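Local coordinates for cyclic nucleotide-binding protein (Brucella abortus biovar 1, PDB 5D1I) that is of unknown function but adopts the beta-barrel fold of cyclic nucleotide-binding domains and may belong to a family of DNA-binding transcription factors, at residues A[38-43]-A[113-118]; A[55-60]-A[99-104]; A[67-72]-A[106-111]. All coordinates share one frame; numbering follows the deposited sequence.

The three contacts illustrate how one beta barrel changes its chemistry from place to place while keeping antiparallel pairing throughout. Contacts 1 and 2 both belong to the sheet in which strand 56-63 neighbours strand 111-117, and their segments are joined by backbone bonds such as Ile-116 N to Ala-60 O. Contact 3 ties strand 68-74 to strand 104-107 in the other sheet, its centre about 17 Å from that of contact 1. All three are partly buried. Contact 1, nearest the chain centre, is a regular ladder with a salt bridge on one face; contact 2, with more exposed residues, relies on one buried arginine and on waters; contact 3 uses a carboxylate and a threonine at a turn.

Contact 1. Residues A[38-43]-A[113-118]; sequences GAERLV and VIRISR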
loop_
_atom_site.group_PDB
_atom_site.type_symbol
_atom_site.label_atom_id
_atom_site.label_comp_id
_atom_site.label_asym_id
_atom_site.label_seq_id
_atom_site.Cartn_x
_atom_site.Cartn_y
_atom_site.Cartn_z
ATOM N N GLY A 38 18.160 -1.973 -0.749
ATOM C CA GLY A 38 18.067 -3.407 -0.958
ATOM C C GLY A 38 17.208 -3.746 -2.156
ATOM O O GLY A 38 17.311 -4.830 -2.729
ATOM N N ALA A 39 16.355 -2.801 -2.535
ATOM C CA ALA A 39 15.442 -2.973 -3.654
ATOM C C ALA A 39 16.178 -3.112 -4.980
ATOM O O ALA A 39 17.292 -2.619 -5.135
ATOM C CB ALA A 39 14.490 -1.810 -3.714
ATOM N N GLU A 40 15.546 -3.789 -5.932
ATOM C CA GLU A 40 16.070 -3.876 -7.292
ATOM C C GLU A 40 15.223 -3.024 -8.234
ATOM O O GLU A 40 13.995 -3.107 -8.221
ATOM C CB GLU A 40 16.098 -5.332 -7.768
ATOM C CG GLU A 40 16.761 -5.540 -9.121
ATOM C CD GLU A 40 16.586 -6.952 -9.652
ATOM O OE1 GLU A 40 17.363 -7.353 -10.547
ATOM O OE2 GLU A 40 15.670 -7.660 -9.184
ATOM N N ARG A 41 15.884 -2.200 -9.041
ATOM C CA ARG A 41 15.200 -1.358 -10.018
ATOM C C ARG A 41 15.086 -2.061 -11.363
ATOM O O ARG A 41 16.077 -2.555 -11.894
ATOM C CB ARG A 41 15.939 -0.030 -10.196
ATOM C CG ARG A 41 15.735 0.973 -9.077
ATOM C CD ARG A 41 14.510 1.830 -9.335
ATOM N NE ARG A 41 14.615 3.137 -8.693
ATOM C CZ ARG A 41 13.764 4.135 -8.899
ATOM N NH1 ARG A 41 12.747 3.975 -9.733
ATOM N NH2 ARG A 41 13.930 5.296 -8.282
ATOM N N LEU A 42 13.880 -2.097 -11.919
ATOM C CA LEU A 42 13.665 -2.734 -13.214
ATOM C C LEU A 42 12.991 -1.786 -14.191
ATOM O O LEU A 42 12.019 -1.117 -13.848
ATOM C CB LEU A 42 12.816 -3.996 -13.060
ATOM C CG LEU A 42 13.436 -5.175 -12.313
ATOM C CD1 LEU A 42 12.433 -6.310 -12.181
ATOM C CD2 LEU A 42 14.691 -5.645 -13.031
ATOM N N VAL A 43 13.506 -1.733 -15.414
ATOM C CA VAL A 43 12.852 -0.972 -16.468
ATOM C C VAL A 43 12.112 -1.928 -17.395
ATOM O O VAL A 43 12.720 -2.795 -18.022
ATOM C CB VAL A 43 13.851 -0.129 -17.272
ATOM C CG1 VAL A 43 13.160 0.510 -18.462
ATOM C CG2 VAL A 43 14.472 0.935 -16.381
ATOM N N VAL A 113 9.792 -0.033 -12.123
ATOM C CA VAL A 113 9.296 -0.595 -10.879
ATOM C C VAL A 113 10.427 -0.862 -9.895
ATOM O O VAL A 113 11.579 -1.056 -10.279
ATOM C CB VAL A 113 8.521 -1.910 -11.112
ATOM C CG1 VAL A 113 7.283 -1.666 -11.966
ATOM C CG2 VAL A 113 9.423 -2.957 -11.750
ATOM N N ILE A 114 10.073 -0.860 -8.619
ATOM C CA ILE A 114 10.974 -1.250 -7.550
ATOM C C ILE A 114 10.613 -2.665 -7.115
ATOM O O ILE A 114 9.470 -2.919 -6.743
ATOM C CB ILE A 114 10.867 -0.287 -6.354
ATOM C CG1 ILE A 114 11.530 1.050 -6.685
ATOM C CG2 ILE A 114 11.476 -0.903 -5.116
ATOM C CD1 ILE A 114 11.270 2.125 -5.654
ATOM N N ARG A 115 11.567 -3.589 -7.182
ATOM C CA ARG A 115 11.296 -4.961 -6.771
ATOM C C ARG A 115 11.819 -5.239 -5.370
ATOM O O ARG A 115 13.009 -5.091 -5.099
ATOM C CB ARG A 115 11.909 -5.963 -7.748
ATOM C CG ARG A 115 11.531 -7.407 -7.445
ATOM C CD ARG A 115 12.313 -8.395 -8.308
ATOM N NE ARG A 115 13.682 -8.562 -7.836
ATOM C CZ ARG A 115 14.077 -9.533 -7.017
ATOM N NH1 ARG A 115 13.206 -10.439 -6.589
ATOM N NH2 ARG A 115 15.344 -9.606 -6.632
ATOM N N ILE A 116 10.920 -5.647 -4.485
ATOM C CA ILE A 116 11.291 -5.985 -3.121
ATOM C C ILE A 116 11.196 -7.484 -2.937
ATOM O O ILE A 116 10.105 -8.048 -2.990
ATOM C CB ILE A 116 10.382 -5.296 -2.083
ATOM C CG1 ILE A 116 10.294 -3.795 -2.344
ATOM C CG2 ILE A 116 10.890 -5.570 -0.669
ATOM C CD1 ILE A 116 11.574 -3.064 -2.072
ATOM N N SER A 117 12.334 -8.137 -2.735
ATOM C CA SER A 117 12.318 -9.564 -2.462
ATOM C C SER A 117 11.855 -9.832 -1.037
ATOM O O SER A 117 12.004 -8.991 -0.145
ATOM C CB SER A 117 13.700 -10.175 -2.683
ATOM O OG SER A 117 14.625 -9.665 -1.741
ATOM N N ARG A 118 11.289 -11.011 -0.828
ATOM C CA ARG A 118 10.929 -11.443 0.509
ATOM C C ARG A 118 12.162 -11.435 1.414
ATOM O O ARG A 118 12.101 -10.977 2.558
ATOM C CB ARG A 118 10.295 -12.835 0.455
ATOM C CG ARG A 118 9.687 -13.303 1.755
ATOM C CD ARG A 118 8.525 -14.246 1.494
ATOM N NE ARG A 118 8.847 -15.266 0.502
ATOM C CZ ARG A 118 7.938 -15.953 -0.184
ATOM N NH1 ARG A 118 6.645 -15.722 0.005
ATOM N NH2 ARG A 118 8.323 -16.868 -1.062
HETATM O O HOH W 1 14.708 -6.663 -3.582
#
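Glu-40 and Arg-115 face each other across an antiparallel ladder of the cyclic nucleotide-binding domain's beta barrel, where strand 40-43 meets strand 113-117, their N-to-C directions 140° apart. The two are a hydrogen-bonded pair with side chains on the same face of the sheet. In both residues chi1 (-174°) sets CG beside the carbonyl carbon; the glutamate then runs straight out while the arginine bends at its third torsion, turning NE toward the carboxylate. Glu-40 OE2 receives Arg-115 NE at 2.6 Å, nearly along its C-O axis, but the bond is bent and OE2 is tilted out of the guanidinium plane. A weak bond from Arg-115 NH2 reaches the same oxygen at 3.2 Å, so a single carboxylate oxygen takes both donors, and the two planes stand 77° apart. Further along this face Leu-42 CB rests on Val-113 CG2 at 3.8 Å.

On the other face, Arg-41 lays its CD 4.1 Å from Ile-114 CG1, which lies over one face of its guanidinium; the charged end forms salt bridges with Glu-112 and Asp-14. Just before the strand, Ala-39 CB packs against two isoleucines, unusually close to Ile-114 CG2 (3.4 Å) and 3.6 Å from Ile-116 CD1. Where the ladder ends, Arg-115 O accepts Glu-40 N and also a water 2.8 Å away, and this water accepts from Ser-117 N and donates to Gly-38 O.

Contact 2. Residues A[55-60]-A[99-104]; sequences QSADCA and TTRLTG
Arg-101 reaches back across Ala-57 to the carbonyl of Cys-59, and its guanidinium takes up Cys-59 O and a water. Its NH1 and NH2 bond weakly to Cys-59 O, each at 3.0 Å, so the oxygen sits at the guanidinium edge, near its plane, shared between two bent bonds. Arg-101 NE is served by a water 3.0 Å away, which also lies against Ser-56 O at a doubtfully short distance. Over one guanidinium face comes the methyl of Ala-57, with CB 3.3 Å from Arg-101 NE, and a cation-pi contact with Phe-51 adds to the grip. A bend at chi2 (-66°) folds the chain onto this path. The Gly-Glu-Met-Ala-Leu run before this arginine matches the phosphate-binding cassette of cyclic nucleotide-binding domains, so Arg-101 probably corresponds to the cassette arginine that binds the cyclic phosphate in relatives. Arg-101 N donates to Gln-55 O at 2.8 Å with an N-H...O angle of 163°; Ala-57 N donates to Thr-99 O, but at 3.3 Å and tilted from the carbonyl plane. One water accepts from Thr-99 N at 3.0 Å and donates to Ala-57 O at 2.9 Å, while another joins Ser-56 OG to Thr-99 O.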
loop_
_atom_site.group_PDB
_atom_site.type_symbol
_atom_site.label_atom_id
_atom_site.label_comp_id
_atom_site.label_asym_id
_atom_site.label_seq_id
_atom_site.Cartn_x
_atom_site.Cartn_y
_atom_site.Cartn_z
ATOM N N GLN A 55 1.291 -17.815 -10.946
ATOM C CA GLN A 55 2.703 -18.128 -10.757
ATOM C C GLN A 55 3.095 -17.921 -9.298
ATOM O O GLN A 55 2.552 -17.044 -8.626
ATOM C CB GLN A 55 3.561 -17.256 -11.677
ATOM C CG GLN A 55 5.058 -17.484 -11.611
ATOM C CD GLN A 55 5.811 -16.544 -12.534
ATOM O OE1 GLN A 55 5.217 -15.914 -13.410
ATOM N NE2 GLN A 55 7.120 -16.436 -12.338
ATOM N N SER A 56 4.024 -18.734 -8.806
ATOM C CA SER A 56 4.504 -18.578 -7.440
ATOM C C SER A 56 5.151 -17.204 -7.276
ATOM O O SER A 56 5.842 -16.721 -8.175
ATOM C CB SER A 56 5.491 -19.689 -7.080
ATOM O OG SER A 56 5.691 -19.743 -5.679
ATOM N N ALA A 57 4.911 -16.571 -6.132
ATOM C CA ALA A 57 5.341 -15.192 -5.917
ATOM C C ALA A 57 6.226 -15.055 -4.682
ATOM O O ALA A 57 5.832 -15.446 -3.586
ATOM C CB ALA A 57 4.134 -14.289 -5.796
ATOM N N ASP A 58 7.419 -14.492 -4.862
ATOM C CA ASP A 58 8.364 -14.334 -3.758
ATOM C C ASP A 58 8.846 -12.895 -3.629
ATOM O O ASP A 58 9.831 -12.615 -2.943
ATOM C CB ASP A 58 9.564 -15.272 -3.935
ATOM C CG ASP A 58 10.331 -15.021 -5.226
ATOM O OD1 ASP A 58 10.034 -14.036 -5.937
ATOM O OD2 ASP A 58 11.247 -15.814 -5.531
ATOM N N CYS A 59 8.156 -11.982 -4.300
ATOM C CA CYS A 59 8.567 -10.587 -4.285
ATOM C C CYS A 59 7.419 -9.673 -4.650
ATOM O O CYS A 59 6.444 -10.102 -5.268
ATOM C CB CYS A 59 9.733 -10.359 -5.246
ATOM S SG CYS A 59 9.291 -10.560 -6.987
ATOM N N ALA A 60 7.553 -8.408 -4.272
ATOM C CA ALA A 60 6.568 -7.393 -4.596
ATOM C C ALA A 60 7.176 -6.358 -5.524
ATOM O O ALA A 60 8.380 -6.099 -5.481
ATOM C CB ALA A 60 6.042 -6.729 -3.328
ATOM N N THR A 99 2.119 -17.208 -1.369
ATOM C CA THR A 99 1.094 -16.722 -2.289
ATOM C C THR A 99 1.419 -17.021 -3.746
ATOM O O THR A 99 2.528 -17.425 -4.084
ATOM C CB THR A 99 0.880 -15.191 -2.176
ATOM O OG1 THR A 99 2.025 -14.511 -2.697
ATOM C CG2 THR A 99 0.636 -14.750 -0.734
ATOM N N THR A 100 0.427 -16.812 -4.603
ATOM C CA THR A 100 0.615 -16.871 -6.045
ATOM C C THR A 100 0.069 -15.582 -6.636
ATOM O O THR A 100 -0.755 -14.917 -6.012
ATOM C CB THR A 100 -0.096 -18.074 -6.678
ATOM O OG1 THR A 100 -1.478 -18.056 -6.303
ATOM C CG2 THR A 100 0.534 -19.381 -6.217
ATOM N N ARG A 101 0.531 -15.229 -7.830
ATOM C CA ARG A 101 0.085 -14.009 -8.493
ATOM C C ARG A 101 -1.417 -14.039 -8.760
ATOM O O ARG A 101 -1.907 -14.885 -9.509
ATOM C CB ARG A 101 0.854 -13.813 -9.802
ATOM C CG ARG A 101 2.366 -13.783 -9.620
ATOM C CD ARG A 101 2.816 -12.555 -8.819
ATOM N NE ARG A 101 4.265 -12.541 -8.635
ATOM C CZ ARG A 101 4.927 -11.646 -7.908
ATOM N NH1 ARG A 101 4.275 -10.679 -7.284
ATOM N NH2 ARG A 101 6.248 -11.724 -7.801
ATOM N N LEU A 102 -2.143 -13.112 -8.139
ATOM C CA LEU A 102 -3.598 -13.072 -8.247
ATOM C C LEU A 102 -4.080 -12.694 -9.643
ATOM O O LEU A 102 -5.176 -13.077 -10.058
ATOM C CB LEU A 102 -4.176 -12.092 -7.228
ATOM C CG LEU A 102 -4.070 -12.512 -5.760
ATOM C CD1 LEU A 102 -4.649 -11.430 -4.857
ATOM C CD2 LEU A 102 -4.774 -13.838 -5.534
ATOM N N THR A 103 -3.273 -11.922 -10.359
ATOM C CA THR A 103 -3.626 -11.497 -11.712
ATOM C C THR A 103 -2.429 -11.599 -12.641
ATOM O O THR A 103 -1.308 -11.847 -12.200
ATOM C CB THR A 103 -4.114 -10.039 -11.750
ATOM O OG1 THR A 103 -2.976 -9.169 -11.719
ATOM C CG2 THR A 103 -5.019 -9.724 -10.560
ATOM N N GLY A 104 -2.670 -11.394 -13.930
ATOM C CA GLY A 104 -1.584 -11.146 -14.857
ATOM C C GLY A 104 -1.258 -9.667 -14.780
ATOM O O GLY A 104 -2.024 -8.891 -14.207
HETATM O O HOH W 2 4.111 -20.116 -3.591
HETATM O O HOH W 3 5.935 -14.763 -9.630
HETATM O O HOH W 4 5.053 -17.729 -1.988
#

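Contact 3. Residues A[67-72]-A[106-111]; sequences TITLFH and VADVET
Asp-108 turns its side chain across the end of strand 68-72, where Thr-67 and Thr-69 receive it. Its CB lies 3.6 Å from Thr-67 O, the carbonyl to which Asp-108 N donates at 2.8 Å. With CG beside the backbone N (chi1 -59°), the carboxylate is carried out over the strand and crosses the side chain of Thr-69 at about a right angle. CG comes within 3.0 Å of Thr-69 OG1, because the hydroxyl stands before both oxygens: OD1 and OD2 are each 2.7 Å from Thr-69 OG1, and its one proton may go to either. OD2 also touches a methyl, 3.3 Å from Thr-67 CG2. This meeting closes the pairing of strands 68-74 and 104-107, neighbours in the four-stranded antiparallel sheet of the barrel. Thr-69 and Val-106 exchange backbone hydrogen bonds in both directions. On the same face as Thr-69, chi1 of 60° places Val-106 CG1 between the backbone N and the carbonyl carbon, which brings it to Phe-71 CE2, 3.7 Å away. The opposite face carries Ile-68, whose CG1 packs against Ala-107 and Thr-111 CG2. Past the turn, Thr-111 OG1 donates to Val-109 O at 2.7 Å and takes a weak bond from Thr-67 N.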
loop_
_atom_site.group_PDB
_atom_site.type_symbol
_atom_site.label_atom_id
_atom_site.label_comp_id
_atom_site.label_asym_id
_atom_site.label_seq_id
_atom_site.Cartn_x
_atom_site.Cartn_y
_atom_site.Cartn_z
ATOM N N THR A 67 2.685 2.676 -16.608
ATOM C CA THR A 67 1.345 2.121 -16.466
ATOM C C THR A 67 1.349 0.623 -16.738
ATOM O O THR A 67 1.924 0.153 -17.726
ATOM C CB THR A 67 0.338 2.803 -17.423
ATOM O OG1 THR A 67 0.418 4.225 -17.275
ATOM C CG2 THR A 67 -1.079 2.342 -17.124
ATOM N N ILE A 68 0.692 -0.116 -15.856
ATOM C CA ILE A 68 0.586 -1.557 -15.969
ATOM C C ILE A 68 -0.883 -1.958 -15.973
ATOM O O ILE A 68 -1.651 -1.524 -15.116
ATOM C CB ILE A 68 1.321 -2.263 -14.812
ATOM C CG1 ILE A 68 2.835 -2.208 -15.031
ATOM C CG2 ILE A 68 0.852 -3.704 -14.661
ATOM C CD1 ILE A 68 3.637 -2.715 -13.848
ATOM N N THR A 69 -1.277 -2.766 -16.950
ATOM C CA THR A 69 -2.628 -3.307 -16.976
ATOM C C THR A 69 -2.688 -4.649 -16.253
ATOM O O THR A 69 -1.920 -5.564 -16.559
ATOM C CB THR A 69 -3.136 -3.478 -18.416
ATOM O OG1 THR A 69 -3.322 -2.188 -19.002
ATOM C CG2 THR A 69 -4.458 -4.223 -18.436
ATOM N N LEU A 70 -3.590 -4.748 -15.280
ATOM C CA LEU A 70 -3.851 -6.003 -14.586
ATOM C C LEU A 70 -4.958 -6.748 -15.309
ATOM O O LEU A 70 -5.947 -6.144 -15.717
ATOM C CB LEU A 70 -4.250 -5.754 -13.132
ATOM C CG LEU A 70 -3.314 -4.895 -12.283
ATOM C CD1 LEU A 70 -3.836 -4.812 -10.855
ATOM C CD2 LEU A 70 -1.900 -5.455 -12.306
ATOM N N PHE A 71 -4.806 -8.057 -15.466
ATOM C CA PHE A 71 -5.788 -8.820 -16.225
ATOM C C PHE A 71 -5.953 -10.244 -15.710
ATOM O O PHE A 71 -5.114 -10.749 -14.965
ATOM C CB PHE A 71 -5.404 -8.844 -17.713
ATOM C CG PHE A 71 -4.040 -9.430 -17.990
ATOM C CD1 PHE A 71 -3.875 -10.798 -18.160
ATOM C CD2 PHE A 71 -2.928 -8.612 -18.095
ATOM C CE1 PHE A 71 -2.624 -11.335 -18.421
ATOM C CE2 PHE A 71 -1.677 -9.143 -18.352
ATOM C CZ PHE A 71 -1.524 -10.504 -18.518
ATOM N N HIS A 72 -7.051 -10.880 -16.107
ATOM C CA HIS A 72 -7.266 -12.293 -15.830
ATOM C C HIS A 72 -7.151 -13.086 -17.120
ATOM O O HIS A 72 -7.596 -12.628 -18.169
ATOM C CB HIS A 72 -8.634 -12.530 -15.186
ATOM C CG HIS A 72 -8.692 -12.160 -13.736
ATOM N ND1 HIS A 72 -7.816 -12.672 -12.804
ATOM C CD2 HIS A 72 -9.523 -11.335 -13.058
ATOM C CE1 HIS A 72 -8.101 -12.174 -11.614
ATOM N NE2 HIS A 72 -9.133 -11.359 -11.740
ATOM N N VAL A 106 0.875 -6.599 -17.337
ATOM C CA VAL A 106 1.689 -6.226 -18.486
ATOM C C VAL A 106 1.890 -4.713 -18.514
ATOM O O VAL A 106 0.970 -3.950 -18.220
ATOM C CB VAL A 106 1.045 -6.703 -19.813
ATOM C CG1 VAL A 106 -0.335 -6.087 -19.997
ATOM C CG2 VAL A 106 1.941 -6.383 -21.005
ATOM N N ALA A 107 3.104 -4.283 -18.840
ATOM C CA ALA A 107 3.393 -2.863 -18.978
ATOM C C ALA A 107 2.747 -2.312 -20.240
ATOM O O ALA A 107 3.007 -2.805 -21.336
ATOM C CB ALA A 107 4.896 -2.623 -19.006
ATOM N N ASP A 108 1.903 -1.296 -20.082
ATOM C CA ASP A 108 1.280 -0.626 -21.222
ATOM C C ASP A 108 2.283 0.265 -21.931
ATOM O O ASP A 108 2.316 0.339 -23.156
ATOM C CB ASP A 108 0.080 0.209 -20.776
ATOM C CG ASP A 108 -0.980 -0.619 -20.085
ATOM O OD1 ASP A 108 -1.074 -1.827 -20.377
ATOM O OD2 ASP A 108 -1.722 -0.065 -19.250
ATOM N N VAL A 109 3.087 0.963 -21.140
ATOM C CA VAL A 109 4.138 1.826 -21.657
ATOM C C VAL A 109 5.417 1.496 -20.905
ATOM O O VAL A 109 5.388 0.681 -19.977
ATOM C CB VAL A 109 3.793 3.313 -21.486
ATOM C CG1 VAL A 109 2.549 3.668 -22.286
ATOM C CG2 VAL A 109 3.595 3.638 -20.013
ATOM N N GLU A 110 6.531 2.113 -21.293
ATOM C CA GLU A 110 7.773 1.911 -20.555
ATOM C C GLU A 110 7.537 2.253 -19.092
ATOM O O GLU A 110 7.080 3.347 -18.770
ATOM C CB GLU A 110 8.919 2.749 -21.115
ATOM C CG GLU A 110 10.218 2.525 -20.357
ATOM C CD GLU A 110 11.378 3.301 -20.935
ATOM O OE1 GLU A 110 12.013 2.795 -21.881
ATOM O OE2 GLU A 110 11.655 4.413 -20.439
ATOM N N THR A 111 7.828 1.297 -18.219
ATOM C CA THR A 111 7.444 1.386 -16.815
ATOM C C THR A 111 8.611 1.017 -15.912
ATOM O O THR A 111 9.314 0.034 -16.155
ATOM C CB THR A 111 6.239 0.467 -16.517
ATOM O OG1 THR A 111 5.115 0.902 -17.290
ATOM C CG2 THR A 111 5.869 0.487 -15.037
#